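Long-range contact in heavy metal cation tricomponent efflux pump ZneA(CzcA-like) (Cupriavidus metallidurans, PDB 4K0J), which exports zinc ions in exchange for protons, as an RND-family heavy-metal efflux pump of the inner membrane: residues L149-I161 and V171-F183. Numbering follows the deposited sequence.
Sequences LRELSELQFWKVI and VDVANFGGLTTQF
I161 and V173 face each other where helix 149-161 and strand 171-177 run antiparallel (178°), their axes 10.4 Å apart at closest approach; beyond the strand, the backbone draws in until S153 and G178 have CA atoms 5.0 Å apart. The two branched aliphatic chains lie alongside each other, pointing opposite ways, I161 CG2 3.7 Å from V173 CG2, which suits a sheet face covered by a helix. Next along, two amides pair: Q156 NE2 donates almost straight (177°) to N175 OD1 from above the carbonyl plane, the amide planes nearly perpendicular. Their other ends are engaged too, Q156 OE1 by Y140 and N175 ND2 by D598. The flat F157 phenyl wedges between the N175 amide at its edge and the T180 methyl, which meets it obliquely. Glycine suits G178: its positive phi favours the residue, and L149 CG rests on its CA with no side chain in the way. L179 CD1 lies 4.3 Å from L149 CB, leucine against leucine. With chi1 -63°, S153 OG turns back to donate to L149 O and accepts from L179 N; both separations are modelled unusually short, their exact lengths doubtful. R150 NE donates in the guanidinium plane to T181 OG1 (3.2 Å), a hydroxyl that also bonds weakly to E154 OE2, linking basic and acidic chains. The helix connects a split βαβ crossover, joining strand 135-143 to strand 170-177 with antiparallel strand 280-287 between them, in the periplasmic porter region as in other RND pumps; W158 packs on strand 750-758 and on R71 of a second subunit.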
# COMPACT_ATOMS: atom_id res chain seq x y z
N LEU C 149 35.28 2.27 29.91
CA LEU C 149 34.20 1.61 29.18
C LEU C 149 32.79 2.12 29.50
O LEU C 149 31.90 2.07 28.65
CB LEU C 149 34.27 0.10 29.38
CG LEU C 149 33.48 -0.73 28.37
CD1 LEU C 149 33.99 -0.47 26.97
CD2 LEU C 149 33.55 -2.21 28.70
N ARG C 150 32.58 2.62 30.71
CA ARG C 150 31.28 3.18 31.06
C ARG C 150 31.08 4.51 30.33
O ARG C 150 30.02 4.76 29.75
CB ARG C 150 31.13 3.35 32.58
CG ARG C 150 29.77 3.91 33.04
CD ARG C 150 29.82 5.43 33.29
NE ARG C 150 28.52 5.99 33.65
CZ ARG C 150 28.33 7.25 34.05
NH1 ARG C 150 29.37 8.07 34.15
NH2 ARG C 150 27.11 7.69 34.36
N GLU C 151 32.12 5.35 30.35
CA GLU C 151 32.08 6.63 29.64
C GLU C 151 31.89 6.43 28.14
O GLU C 151 31.09 7.12 27.51
CB GLU C 151 33.34 7.45 29.90
CG GLU C 151 33.44 7.97 31.32
CD GLU C 151 34.42 9.12 31.46
OE1 GLU C 151 33.99 10.22 31.89
OE2 GLU C 151 35.61 8.94 31.15
N LEU C 152 32.60 5.45 27.59
CA LEU C 152 32.43 5.09 26.19
C LEU C 152 31.04 4.54 25.92
O LEU C 152 30.50 4.70 24.82
CB LEU C 152 33.49 4.08 25.76
CG LEU C 152 34.91 4.61 25.86
CD1 LEU C 152 35.88 3.67 25.16
CD2 LEU C 152 34.98 6.02 25.27
N SER C 153 30.45 3.90 26.92
CA SER C 153 29.11 3.36 26.77
C SER C 153 28.09 4.48 26.68
O SER C 153 27.21 4.45 25.82
CB SER C 153 28.76 2.42 27.92
OG SER C 153 29.62 1.30 27.93
N GLU C 154 28.20 5.47 27.56
CA GLU C 154 27.28 6.60 27.53
C GLU C 154 27.48 7.43 26.27
O GLU C 154 26.52 7.95 25.70
CB GLU C 154 27.42 7.48 28.77
CG GLU C 154 27.20 6.74 30.08
CD GLU C 154 25.80 6.15 30.18
OE1 GLU C 154 24.84 6.93 30.28
OE2 GLU C 154 25.68 4.90 30.17
N LEU C 155 28.73 7.55 25.83
CA LEU C 155 29.02 8.26 24.59
C LEU C 155 28.33 7.56 23.45
O LEU C 155 27.71 8.20 22.60
CB LEU C 155 30.53 8.31 24.33
CG LEU C 155 31.32 9.29 25.19
CD1 LEU C 155 32.80 9.14 24.92
CD2 LEU C 155 30.86 10.71 24.92
N GLN C 156 28.43 6.24 23.44
CA GLN C 156 27.77 5.45 22.42
C GLN C 156 26.28 5.74 22.45
O GLN C 156 25.71 6.19 21.46
CB GLN C 156 28.01 3.97 22.69
CG GLN C 156 27.23 3.01 21.80
CD GLN C 156 27.91 2.74 20.48
OE1 GLN C 156 28.34 3.66 19.78
NE2 GLN C 156 28.02 1.46 20.12
N PHE C 157 25.68 5.53 23.62
CA PHE C 157 24.23 5.56 23.76
C PHE C 157 23.60 6.90 23.45
O PHE C 157 22.53 6.96 22.84
CB PHE C 157 23.83 5.15 25.18
CG PHE C 157 24.21 3.75 25.54
CD1 PHE C 157 24.31 2.77 24.57
CD2 PHE C 157 24.48 3.41 26.85
CE1 PHE C 157 24.67 1.48 24.90
CE2 PHE C 157 24.83 2.13 27.18
CZ PHE C 157 24.93 1.16 26.21
N TRP C 158 24.26 7.98 23.86
CA TRP C 158 23.60 9.28 23.84
C TRP C 158 24.17 10.26 22.81
O TRP C 158 23.58 11.32 22.57
CB TRP C 158 23.59 9.88 25.24
CG TRP C 158 23.12 8.89 26.26
CD1 TRP C 158 23.88 8.19 27.14
CD2 TRP C 158 21.77 8.48 26.48
NE1 TRP C 158 23.09 7.37 27.91
CE2 TRP C 158 21.79 7.53 27.52
CE3 TRP C 158 20.54 8.82 25.90
CZ2 TRP C 158 20.63 6.93 28.00
CZ3 TRP C 158 19.40 8.21 26.38
CH2 TRP C 158 19.45 7.28 27.41
N LYS C 159 25.29 9.90 22.19
CA LYS C 159 25.89 10.75 21.16
C LYS C 159 25.94 10.04 19.81
O LYS C 159 25.32 10.48 18.85
CB LYS C 159 27.30 11.19 21.57
CG LYS C 159 27.36 11.94 22.89
CD LYS C 159 26.44 13.15 22.89
CE LYS C 159 26.56 13.94 24.17
NZ LYS C 159 27.92 14.51 24.35
N VAL C 160 26.68 8.94 19.75
CA VAL C 160 27.02 8.30 18.48
C VAL C 160 25.81 7.69 17.78
O VAL C 160 25.52 8.03 16.62
CB VAL C 160 28.08 7.20 18.69
CG1 VAL C 160 28.38 6.51 17.38
CG2 VAL C 160 29.34 7.80 19.27
N ILE C 161 25.12 6.79 18.47
CA ILE C 161 23.93 6.17 17.90
C ILE C 161 22.84 7.19 17.57
O ILE C 161 22.33 7.18 16.45
CB ILE C 161 23.40 5.01 18.75
CG1 ILE C 161 24.43 3.87 18.80
CG2 ILE C 161 22.08 4.50 18.19
CD1 ILE C 161 24.09 2.75 19.78
N VAL C 171 18.21 2.34 9.01
CA VAL C 171 17.00 1.94 9.71
C VAL C 171 17.25 1.84 11.22
O VAL C 171 16.41 2.28 12.01
CB VAL C 171 16.38 0.65 9.12
CG1 VAL C 171 17.32 -0.55 9.29
CG2 VAL C 171 15.03 0.38 9.74
N ASP C 172 18.39 1.30 11.61
CA ASP C 172 18.77 1.27 13.02
C ASP C 172 20.25 0.96 13.22
O ASP C 172 20.95 0.56 12.28
CB ASP C 172 17.92 0.26 13.81
CG ASP C 172 17.97 0.50 15.31
OD1 ASP C 172 18.31 1.64 15.71
OD2 ASP C 172 17.66 -0.43 16.09
N VAL C 173 20.72 1.19 14.45
CA VAL C 173 22.09 0.90 14.84
C VAL C 173 22.09 -0.11 15.98
O VAL C 173 21.34 0.05 16.95
CB VAL C 173 22.81 2.17 15.32
CG1 VAL C 173 24.30 2.05 15.05
CG2 VAL C 173 22.24 3.38 14.63
N ALA C 174 22.92 -1.13 15.86
CA ALA C 174 22.97 -2.20 16.87
C ALA C 174 24.20 -2.10 17.77
O ALA C 174 25.34 -2.22 17.31
CB ALA C 174 22.93 -3.55 16.18
N ASN C 175 23.98 -1.88 19.06
CA ASN C 175 25.09 -1.82 20.01
C ASN C 175 25.49 -3.20 20.51
O ASN C 175 24.65 -4.09 20.62
CB ASN C 175 24.74 -0.93 21.20
CG ASN C 175 25.78 -1.02 22.31
OD1 ASN C 175 26.98 -0.89 22.06
ND2 ASN C 175 25.33 -1.26 23.54
N PHE C 176 26.78 -3.38 20.80
CA PHE C 176 27.26 -4.59 21.45
C PHE C 176 28.47 -4.25 22.32
O PHE C 176 29.48 -3.76 21.83
CB PHE C 176 27.63 -5.65 20.41
CG PHE C 176 27.81 -7.04 20.96
CD1 PHE C 176 27.19 -8.12 20.35
CD2 PHE C 176 28.62 -7.28 22.05
CE1 PHE C 176 27.36 -9.40 20.84
CE2 PHE C 176 28.79 -8.56 22.54
CZ PHE C 176 28.16 -9.62 21.93
N GLY C 177 28.35 -4.53 23.61
CA GLY C 177 29.45 -4.31 24.53
C GLY C 177 29.23 -3.10 25.41
O GLY C 177 28.15 -2.52 25.42
N GLY C 178 30.25 -2.71 26.15
CA GLY C 178 30.13 -1.57 27.03
C GLY C 178 29.23 -1.86 28.22
O GLY C 178 28.99 -3.02 28.54
N LEU C 179 28.75 -0.81 28.87
CA LEU C 179 28.00 -0.98 30.11
C LEU C 179 26.87 0.02 30.25
O LEU C 179 27.11 1.22 30.38
CB LEU C 179 28.94 -0.80 31.31
CG LEU C 179 30.23 -1.62 31.37
CD1 LEU C 179 31.24 -0.90 32.24
CD2 LEU C 179 29.95 -3.02 31.89
N THR C 180 25.64 -0.47 30.22
CA THR C 180 24.50 0.38 30.53
C THR C 180 24.53 0.67 32.03
O THR C 180 24.86 -0.19 32.83
CB THR C 180 23.16 -0.27 30.14
OG1 THR C 180 22.99 -1.47 30.89
CG2 THR C 180 23.15 -0.62 28.67
N THR C 181 24.20 1.91 32.40
CA THR C 181 24.34 2.36 33.78
C THR C 181 22.99 2.44 34.48
O THR C 181 22.05 3.05 33.96
CB THR C 181 25.04 3.74 33.84
OG1 THR C 181 26.34 3.66 33.25
CG2 THR C 181 25.17 4.22 35.29
N GLN C 182 22.89 1.84 35.66
CA GLN C 182 21.65 1.91 36.42
C GLN C 182 21.90 2.30 37.87
O GLN C 182 23.03 2.24 38.35
CB GLN C 182 20.88 0.59 36.33
CG GLN C 182 21.66 -0.65 36.72
CD GLN C 182 20.92 -1.92 36.37
OE1 GLN C 182 21.18 -2.98 36.93
NE2 GLN C 182 19.98 -1.81 35.43
N PHE C 183 20.83 2.72 38.53
CA PHE C 183 20.86 3.09 39.94
C PHE C 183 20.37 1.88 40.72
O PHE C 183 19.30 1.35 40.41
CB PHE C 183 19.92 4.27 40.21
CG PHE C 183 20.38 5.59 39.63
CD1 PHE C 183 20.59 6.68 40.46
CD2 PHE C 183 20.57 5.74 38.27
CE1 PHE C 183 21.00 7.90 39.94
CE2 PHE C 183 20.98 6.95 37.74
CZ PHE C 183 21.19 8.03 38.58